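ESSB (Geobacillus thermodenitrificans, PDB 4ANO) is an integral membrane component of the type VII secretion system, this cytoplasmic part belonging to a family related by sequence to the protein kinases. Local coordinates at residues K179-A184 with D188-V193; L34-P39 with D61-V66. All blocks are in the same frame, centred on the assembly; numbering follows the deposited sequence. Where two conformers were deposited one is given.

Contact 1 (K179-A184 with D188-V193); sequences KELWQA and DAVLAV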
loop_
_atom_site.group_PDB
_atom_site.type_symbol
_atom_site.label_atom_id
_atom_site.label_comp_id
_atom_site.label_asym_id
_atom_site.label_seq_id
_atom_site.Cartn_x
_atom_site.Cartn_y
_atom_site.Cartn_z
ATOM N N LYS A 179 0.321 -12.833 14.844
ATOM C CA LYS A 179 0.353 -14.254 14.448
ATOM C C LYS A 179 -0.927 -14.640 13.756
ATOM O O LYS A 179 -0.911 -15.359 12.764
ATOM C CB LYS A 179 0.579 -15.201 15.668
ATOM C CG LYS A 179 0.581 -16.709 15.250
ATOM C CD LYS A 179 0.616 -17.703 16.417
ATOM C CE LYS A 179 0.909 -19.118 15.884
ATOM N NZ LYS A 179 1.355 -19.948 17.018
ATOM N N GLU A 180 -2.029 -14.126 14.281
ATOM C CA GLU A 180 -3.324 -14.303 13.681
ATOM C C GLU A 180 -3.353 -13.689 12.296
ATOM O O GLU A 180 -3.899 -14.271 11.348
ATOM C CB GLU A 180 -4.371 -13.619 14.532
ATOM C CG GLU A 180 -4.871 -14.507 15.657
ATOM C CD GLU A 180 -6.118 -13.950 16.326
ATOM O OE1 GLU A 180 -7.185 -13.924 15.664
ATOM O OE2 GLU A 180 -6.027 -13.569 17.512
ATOM N N LEU A 181 -2.788 -12.488 12.166
ATOM C CA LEU A 181 -2.725 -11.853 10.835
ATOM C C LEU A 181 -1.905 -12.632 9.800
ATOM O O LEU A 181 -2.439 -12.913 8.724
ATOM C CB LEU A 181 -2.270 -10.406 10.922
ATOM C CG LEU A 181 -3.147 -9.291 11.484
ATOM C CD1 LEU A 181 -2.207 -8.240 11.943
ATOM C CD2 LEU A 181 -4.015 -8.675 10.420
ATOM N N TRP A 182 -0.654 -13.027 10.096
ATOM C CA TRP A 182 0.109 -13.903 9.156
ATOM C C TRP A 182 -0.579 -15.199 8.798
ATOM O O TRP A 182 -0.458 -15.685 7.642
ATOM C CB TRP A 182 1.495 -14.263 9.691
ATOM C CG TRP A 182 2.389 -13.186 9.583
ATOM C CD1 TRP A 182 3.051 -12.570 10.593
ATOM C CD2 TRP A 182 2.752 -12.510 8.378
ATOM N NE1 TRP A 182 3.819 -11.547 10.098
ATOM C CE2 TRP A 182 3.641 -11.476 8.739
ATOM C CE3 TRP A 182 2.380 -12.646 7.032
ATOM C CZ2 TRP A 182 4.187 -10.607 7.798
ATOM C CZ3 TRP A 182 2.926 -11.782 6.103
ATOM C CH2 TRP A 182 3.825 -10.782 6.487
ATOM N N GLN A 183 -1.260 -15.767 9.800
ATOM C CA GLN A 183 -2.000 -17.014 9.661
ATOM C C GLN A 183 -3.116 -16.932 8.630
ATOM O O GLN A 183 -3.414 -17.917 7.959
ATOM C CB GLN A 183 -2.599 -17.429 11.007
ATOM C CG GLN A 183 -1.678 -18.176 11.908
ATOM C CD GLN A 183 -2.419 -18.700 13.101
ATOM O OE1 GLN A 183 -3.461 -19.336 12.962
ATOM N NE2 GLN A 183 -1.910 -18.410 14.278
ATOM N N ALA A 184 -3.722 -15.753 8.513
ATOM C CA ALA A 184 -4.978 -15.586 7.780
ATOM C C ALA A 184 -4.814 -16.015 6.297
ATOM O O ALA A 184 -3.813 -15.718 5.672
ATOM C CB ALA A 184 -5.528 -14.136 7.969
ATOM N N ASP A 188 -10.182 -11.556 3.267
ATOM C CA ASP A 188 -11.336 -11.488 4.170
ATOM C C ASP A 188 -10.943 -11.960 5.562
ATOM O O ASP A 188 -11.406 -11.378 6.554
ATOM C CB ASP A 188 -12.558 -12.294 3.685
ATOM C CG ASP A 188 -13.270 -11.646 2.520
ATOM O OD1 ASP A 188 -12.911 -10.515 2.121
ATOM O OD2 ASP A 188 -14.190 -12.302 1.954
ATOM N N ALA A 189 -10.074 -12.980 5.671
ATOM C CA ALA A 189 -9.715 -13.443 7.045
ATOM C C ALA A 189 -8.769 -12.454 7.666
ATOM O O ALA A 189 -8.720 -12.377 8.892
ATOM C CB ALA A 189 -9.074 -14.801 7.057
ATOM N N VAL A 190 -8.035 -11.706 6.852
ATOM C CA VAL A 190 -7.200 -10.627 7.399
ATOM C C VAL A 190 -8.155 -9.608 7.969
ATOM O O VAL A 190 -7.981 -9.211 9.107
ATOM C CB VAL A 190 -6.283 -10.015 6.359
ATOM C CG1 VAL A 190 -5.614 -8.734 6.894
ATOM C CG2 VAL A 190 -5.238 -11.029 6.013
ATOM N N LEU A 191 -9.212 -9.293 7.210
ATOM C CA LEU A 191 -10.209 -8.321 7.667
ATOM C C LEU A 191 -10.914 -8.782 8.964
ATOM O O LEU A 191 -11.046 -7.989 9.906
ATOM C CB LEU A 191 -11.183 -7.979 6.546
ATOM C CG LEU A 191 -12.221 -6.920 6.904
ATOM C CD1 LEU A 191 -11.503 -5.600 7.003
ATOM C CD2 LEU A 191 -13.304 -6.832 5.847
ATOM N N ALA A 192 -11.289 -10.063 9.074
ATOM C CA ALA A 192 -11.864 -10.576 10.357
ATOM C C ALA A 192 -10.969 -10.420 11.584
ATOM O O ALA A 192 -11.483 -10.086 12.692
ATOM C CB ALA A 192 -12.250 -12.024 10.207
ATOM N N VAL A 193 -9.655 -10.645 11.400
ATOM C CA VAL A 193 -8.661 -10.590 12.491
ATOM C C VAL A 193 -8.576 -9.122 12.944
ATOM O O VAL A 193 -8.731 -8.803 14.148
ATOM C CB VAL A 193 -7.231 -11.103 12.070
ATOM C CG1 VAL A 193 -6.179 -10.651 13.069
ATOM C CG2 VAL A 193 -7.214 -12.717 11.866
#

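Contact 2 (L34-P39 with D61-V66); sequences LKMQDP and DEVKVV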
loop_
_atom_site.group_PDB
_atom_site.type_symbol
_atom_site.label_atom_id
_atom_site.label_comp_id
_atom_site.label_asym_id
_atom_site.label_seq_id
_atom_site.Cartn_x
_atom_site.Cartn_y
_atom_site.Cartn_z
ATOM N N LEU A 34 8.929 -3.436 -20.842
ATOM C CA LEU A 34 7.473 -3.525 -20.682
ATOM C C LEU A 34 6.705 -4.470 -21.628
ATOM O O LEU A 34 7.070 -4.626 -22.795
ATOM C CB LEU A 34 6.872 -2.111 -20.745
ATOM C CG LEU A 34 7.487 -0.992 -19.902
ATOM C CD1 LEU A 34 6.926 0.418 -20.129
ATOM C CD2 LEU A 34 7.358 -1.369 -18.364
ATOM N N LYS A 35 5.585 -5.016 -21.164
ATOM C CA LYS A 35 4.636 -5.779 -21.986
ATOM C C LYS A 35 3.715 -4.842 -22.783
ATOM O O LYS A 35 2.986 -5.320 -23.657
ATOM C CB LYS A 35 3.790 -6.679 -21.104
ATOM C CG LYS A 35 4.574 -7.672 -20.374
ATOM C CD LYS A 35 3.666 -8.615 -19.533
ATOM C CE LYS A 35 4.470 -9.811 -18.991
ATOM N NZ LYS A 35 3.903 -10.209 -17.676
HETATM N N MSE A 36 3.781 -3.547 -22.442
HETATM C CA MSE A 36 2.982 -2.501 -23.084
HETATM C C MSE A 36 3.147 -2.594 -24.627
HETATM O O MSE A 36 4.240 -2.860 -25.137
HETATM C CB MSE A 36 3.442 -1.098 -22.646
HETATM C CG MSE A 36 2.682 0.009 -23.310
HETATM SE SE MSE A 36 3.388 1.742 -22.874
HETATM C CE MSE A 36 4.944 1.759 -24.031
ATOM N N GLN A 37 2.047 -2.477 -25.324
ATOM C CA GLN A 37 2.186 -2.410 -26.815
ATOM C C GLN A 37 1.834 -0.980 -27.215
ATOM O O GLN A 37 2.704 -0.191 -27.702
ATOM C CB GLN A 37 1.313 -3.518 -27.423
ATOM C CG GLN A 37 1.876 -4.873 -27.073
ATOM C CD GLN A 37 1.159 -6.057 -27.713
ATOM O OE1 GLN A 37 0.062 -5.920 -28.306
ATOM N NE2 GLN A 37 1.776 -7.172 -27.644
ATOM N N ASP A 38 0.586 -0.631 -27.108
ATOM C CA ASP A 38 0.193 0.670 -27.524
ATOM C C ASP A 38 0.254 1.612 -26.288
ATOM O O ASP A 38 -0.361 1.301 -25.243
ATOM C CB ASP A 38 -1.197 0.555 -28.130
ATOM C CG ASP A 38 -1.669 1.829 -28.714
ATOM O OD1 ASP A 38 -1.202 2.909 -28.321
ATOM O OD2 ASP A 38 -2.489 1.769 -29.661
ATOM N N PRO A 39 1.027 2.713 -26.334
ATOM C CA PRO A 39 1.062 3.667 -25.229
ATOM C C PRO A 39 -0.337 4.097 -24.700
ATOM O O PRO A 39 -0.495 4.473 -23.545
ATOM C CB PRO A 39 1.772 4.885 -25.830
ATOM C CG PRO A 39 2.622 4.250 -26.881
ATOM C CD PRO A 39 1.790 3.210 -27.507
ATOM N N ASP A 61 12.178 5.687 -25.504
ATOM C CA ASP A 61 12.865 4.663 -24.742
ATOM C C ASP A 61 12.291 4.434 -23.318
ATOM O O ASP A 61 12.696 3.522 -22.647
ATOM C CB ASP A 61 14.328 5.034 -24.619
ATOM C CG ASP A 61 15.054 4.928 -25.961
ATOM O OD1 ASP A 61 14.614 4.133 -26.825
ATOM O OD2 ASP A 61 16.037 5.648 -26.111
ATOM N N GLU A 62 11.456 5.327 -22.849
ATOM C CA GLU A 62 11.078 5.233 -21.406
ATOM C C GLU A 62 9.632 5.582 -21.188
ATOM O O GLU A 62 9.006 6.250 -21.982
ATOM C CB GLU A 62 11.864 6.245 -20.532
ATOM C CG GLU A 62 13.325 5.930 -20.493
ATOM C CD GLU A 62 14.110 6.943 -19.746
ATOM O OE1 GLU A 62 13.833 8.142 -19.811
ATOM O OE2 GLU A 62 15.036 6.473 -19.062
ATOM N N VAL A 63 9.075 5.084 -20.081
ATOM C CA VAL A 63 7.772 5.542 -19.646
ATOM C C VAL A 63 8.005 6.238 -18.275
ATOM O O VAL A 63 8.595 5.645 -17.362
ATOM C CB VAL A 63 6.750 4.328 -19.471
ATOM C CG1 VAL A 63 5.511 4.763 -18.688
ATOM C CG2 VAL A 63 6.408 3.737 -20.882
ATOM N N LYS A 64 7.561 7.479 -18.169
ATOM C CA LYS A 64 7.701 8.311 -16.941
ATOM C C LYS A 64 6.296 8.614 -16.389
ATOM O O LYS A 64 5.336 8.910 -17.178
ATOM C CB LYS A 64 8.528 9.578 -17.233
ATOM C CG LYS A 64 8.589 10.565 -16.121
ATOM C CD LYS A 64 9.192 11.852 -16.764
ATOM C CE LYS A 64 9.962 12.689 -15.816
ATOM N NZ LYS A 64 10.044 14.105 -16.456
ATOM N N VAL A 65 6.087 8.350 -15.088
ATOM C CA VAL A 65 4.796 8.704 -14.406
ATOM C C VAL A 65 5.191 9.713 -13.291
ATOM O O VAL A 65 6.081 9.443 -12.491
ATOM C CB VAL A 65 4.103 7.460 -13.796
ATOM C CG1 VAL A 65 2.738 7.764 -13.148
ATOM C CG2 VAL A 65 3.946 6.348 -14.878
ATOM N N VAL A 66 4.562 10.855 -13.336
ATOM C CA VAL A 66 4.723 11.887 -12.360
ATOM C C VAL A 66 3.420 11.906 -11.548
ATOM O O VAL A 66 2.374 12.104 -12.134
ATOM C CB VAL A 66 4.841 13.234 -13.068
ATOM C CG1 VAL A 66 4.931 14.359 -12.030
ATOM C CG2 VAL A 66 6.035 13.216 -14.001
#

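Contact 1 (K179-A184 with D188-V193)
The backbone N of A184 has two acceptors at the end of helix 176-183. The sounder bond runs from A184 N to L181 O at 3.1 Å; a weak one goes to E180 O. A184 then leaves helical geometry, and the chain turns back into helix 187-207. The methyl of A184 points toward that helix. A184 CB lies 3.7 Å from V190 N, against the A189-V190 peptide link. A184 CB also meets the methyl of A189 and, at 3.7 Å, V190 CG2. The two helical segments form an antiparallel hairpin, 165° apart in direction; their short axes approach to 8.9 Å. The hairpin packs on helices 84-98 and 141-155, probably comparable to the helical lobe of a kinase-like fold. No hydrogen bond crosses between the segments; the contact is mostly apolar, with methyls also lying against backbone atoms.

Farther from the turn, V193 fills the space between the helices. V193 CG1 stands anti to its own backbone N (chi1 163°), and from there it reaches L181 CG at 3.7 Å and E180 CB at 3.8 Å. V193 CG2 rests 3.7 Å from E180 O. Cutting V193 back to an alanine is likely to leave L181 CG and E180 CB without their methyl partner and open a gap between the helices. L181 CD2 crosses V190 at about a right angle, meeting V190 CG1 at 3.9 Å. Both side chains continue inward to helix 141-155, L181 on L153 and V190 on L145. K149 of that helix binds the carbonyl oxygens of W182 and A184 through NZ. That amine would probably offset the negative end of helix 176-183. On the more open side, E180 OE2 makes a long, weak ion pair with K196.

Contact 2 (L34-P39 with D61-V66)
This is a small apolar contact between an irregular loop and a strand. L34 and M36, in the loop that follows strand 25-30, close on V63 near the start of strand 62-68, in the four-stranded antiparallel sheet. Both loop side chains meet the same methyl, CG2 of V63. L34 CD1 lies 3.4 Å from V63 CG2, closer than carbons usually pack, so this point is tight. L34 CD1 is also 4.0 Å from V63 CB. M36, present as selenomethionine, arrives tip to tip with the valine. Its chain runs out extended and bends only at the last torsion (chi3 77°), which brings M36 CE to 4.0 Å from V63 CG2. SE passes nearly as close. V63 is buried and also touches L42, while its backbone pairs with F29 of strand 25-30. P135 packs on L34, and V58 of strand 53-58 packs on M36. Polar bonds to other parts hold the same loop, such as the salt bridge from K35 to D137. No hydrogen bond joins the two segments. The contact therefore rests on dispersion between apolar groups, with the selenium of the substituted residue standing where methionine has sulfur.

From the N terminus, the chain forms strands 18-22 and 25-30 and then enters the loop of contact 2. It passes through strand 53-58 and returns along strand 62-68, between 25-30 and 53-58. Contact 2 closes this excursion of 21 residues and ties the loop to the four-stranded sheet. Helices 84-98 and 141-155 come later. Contact 1 follows, closing a turn of only three residues between helices 176-183 and 187-207. The two contacts are in series, neither nested nor crossed. They lie on opposite sides of the chain's centre. The centres of contact 1 and contact 2 are about 36 Å apart. Contact 2 joins a loop to the sheet; contact 1 joins two helices.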